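Local coordinates for heme-binding protein A / AI-2 binding protein A (PDB 6OFQ) that binds peptides such as STSA and probably delivers them to an ABC transporter as its periplasmic substrate-binding protein, at residues N282-K287 with V507-K512. Residues are numbered along the deposited sequence; the frame is centred on the assembly and turned at random.
Sequences NIVVDK and VPHLSK
V284 and H509 form a hydrogen-bonded pair of an antiparallel beta pairing. It joins strand 283-288 to the C-terminal end of the long strand 497-510 in a type II periplasmic binding protein.

V284 N gives to H509 O at 2.9 Å, and H509 N returns to V284 O. D286 and V507 make a second reciprocal pair. S511 N adds a bond to N282 O at 2.8 Å, just past the end of strand 497-510. The N-to-C directions of strands 283-287 and 507-510 differ by 150°, close to antiparallel.

The side chains of V284, D286, V507 and H509 share one face. H509 CG stands between its backbone N and carbonyl carbon (chi1 58°). This swings the ring across toward the neighbouring strand. V284 CB lies over one ring face, a CH-pi contact 4.2 Å from the ring centroid. V284 CG1 comes to 3.6 Å from H509 NE2.

Apolar contacts lie on the other face. V285 CG2 packs alongside P508 CB at 4.1 Å, and L258 and L277 also touch P508. Helices 251-259 and 274-278 thus pack against this side. On its other edge strand 497-510 makes backbone hydrogen bonds to M264 and M266 through L510 and P508.

The imidazole is gripped at both nitrogens, which fixes its rotation. H509 ND1 gives to the backbone O of L510, the next residue, at 2.8 Å. A doubly protonated ring would fit this, and the carboxylate would probably favour it. H509 NE2 gives to D286 OD1 at 2.8 Å. OD1 lies close to the ring plane, while NE2 sits 58° out of the carboxylate plane.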
loop_
_atom_site.group_PDB
_atom_site.type_symbol
_atom_site.label_atom_id
_atom_site.label_comp_id
_atom_site.label_asym_id
_atom_site.label_seq_id
_atom_site.Cartn_x
_atom_site.Cartn_y
_atom_site.Cartn_z
ATOM N N ASN A 282 -0.030 17.373 25.998
ATOM C CA ASN A 282 0.009 17.835 24.621
ATOM C C ASN A 282 0.197 16.722 23.592
ATOM O O ASN A 282 0.533 17.040 22.438
ATOM C CB ASN A 282 1.172 18.798 24.390
ATOM C CG ASN A 282 1.151 19.974 25.320
ATOM O OD1 ASN A 282 0.099 20.563 25.582
ATOM N ND2 ASN A 282 2.338 20.351 25.774
ATOM N N ILE A 283 -0.033 15.461 23.953
ATOM C CA ILE A 283 0.057 14.380 22.972
ATOM C C ILE A 283 -1.292 13.722 22.904
ATOM O O ILE A 283 -1.943 13.538 23.936
ATOM C CB ILE A 283 1.169 13.384 23.293
ATOM C CG1 ILE A 283 2.496 14.112 23.036
ATOM C CG2 ILE A 283 1.007 12.052 22.530
ATOM C CD1 ILE A 283 3.741 13.381 23.471
ATOM N N VAL A 284 -1.717 13.400 21.693
ATOM C CA VAL A 284 -2.991 12.707 21.383
ATOM C C VAL A 284 -2.508 11.453 20.645
ATOM O O VAL A 284 -1.604 11.537 19.792
ATOM C CB VAL A 284 -3.903 13.611 20.510
ATOM C CG1 VAL A 284 -5.066 12.923 19.780
ATOM C CG2 VAL A 284 -4.428 14.751 21.384
ATOM N N VAL A 285 -3.209 10.339 20.825
ATOM C CA VAL A 285 -2.924 9.166 20.038
ATOM C C VAL A 285 -4.238 8.837 19.336
ATOM O O VAL A 285 -5.182 8.337 19.973
ATOM C CB VAL A 285 -2.436 7.996 20.882
ATOM C CG1 VAL A 285 -2.194 6.787 19.998
ATOM C CG2 VAL A 285 -1.116 8.383 21.537
ATOM N N ASP A 286 -4.256 9.032 18.010
ATOM C CA ASP A 286 -5.461 8.673 17.253
ATOM C C ASP A 286 -5.506 7.173 17.060
ATOM O O ASP A 286 -4.459 6.515 16.871
ATOM C CB ASP A 286 -5.342 9.240 15.824
ATOM C CG ASP A 286 -5.401 10.739 15.711
ATOM O OD1 ASP A 286 -5.667 11.415 16.706
ATOM O OD2 ASP A 286 -5.334 11.210 14.541
ATOM N N LYS A 287 -6.700 6.566 17.142
ATOM C CA LYS A 287 -6.849 5.120 16.963
ATOM C C LYS A 287 -8.101 4.845 16.185
ATOM O O LYS A 287 -9.154 5.428 16.485
ATOM C CB LYS A 287 -6.955 4.376 18.307
ATOM C CG LYS A 287 -5.804 4.640 19.263
ATOM C CD LYS A 287 -5.920 3.858 20.581
ATOM C CE LYS A 287 -5.077 4.530 21.647
ATOM N NZ LYS A 287 -5.735 5.806 22.085
ATOM N N VAL A 507 -1.800 6.402 15.757
ATOM C CA VAL A 507 -0.973 7.526 15.268
ATOM C C VAL A 507 -0.838 8.586 16.340
ATOM O O VAL A 507 -1.720 9.403 16.551
ATOM C CB VAL A 507 -1.536 8.132 13.963
ATOM C CG1 VAL A 507 -0.692 9.379 13.618
ATOM C CG2 VAL A 507 -1.483 7.161 12.822
ATOM N N PRO A 508 0.318 8.574 17.046
ATOM C CA PRO A 508 0.555 9.660 18.011
ATOM C C PRO A 508 0.961 10.985 17.383
ATOM O O PRO A 508 1.649 11.010 16.348
ATOM C CB PRO A 508 1.780 9.128 18.780
ATOM C CG PRO A 508 1.892 7.668 18.464
ATOM C CD PRO A 508 1.368 7.551 17.053
ATOM N N HIS A 509 0.427 12.079 17.914
ATOM C CA HIS A 509 0.797 13.385 17.424
ATOM C C HIS A 509 0.621 14.423 18.490
ATOM O O HIS A 509 -0.003 14.195 19.515
ATOM C CB HIS A 509 0.007 13.749 16.161
ATOM C CG HIS A 509 -1.463 13.747 16.358
ATOM N ND1 HIS A 509 -2.191 14.835 16.789
ATOM C CD2 HIS A 509 -2.360 12.744 16.234
ATOM C CE1 HIS A 509 -3.472 14.531 16.848
ATOM N NE2 HIS A 509 -3.591 13.256 16.545
ATOM N N LEU A 510 1.257 15.569 18.271
ATOM C CA LEU A 510 0.954 16.699 19.143
ATOM C C LEU A 510 -0.498 17.173 19.045
ATOM O O LEU A 510 -1.093 17.095 17.957
ATOM C CB LEU A 510 1.943 17.864 18.894
ATOM C CG LEU A 510 3.398 17.539 18.977
ATOM C CD1 LEU A 510 4.250 18.718 18.569
ATOM C CD2 LEU A 510 3.832 17.105 20.362
ATOM N N SER A 511 -1.050 17.626 20.167
ATOM C CA SER A 511 -2.429 18.123 20.195
ATOM C C SER A 511 -2.704 19.259 19.235
ATOM O O SER A 511 -3.818 19.338 18.697
ATOM C CB SER A 511 -2.838 18.525 21.614
ATOM O OG SER A 511 -1.985 19.551 22.082
ATOM N N LYS A 512 -1.681 20.080 18.961
ATOM C CA LYS A 512 -1.853 21.203 18.034
ATOM C C LYS A 512 -2.028 20.741 16.591
ATOM O O LYS A 512 -2.427 21.521 15.743
ATOM C CB LYS A 512 -0.631 22.157 18.014
ATOM C CG LYS A 512 0.662 21.581 17.439
ATOM C CD LYS A 512 1.935 22.450 17.242
ATOM C CE LYS A 512 2.678 22.441 18.541
ATOM N NZ LYS A 512 3.851 23.372 18.516
#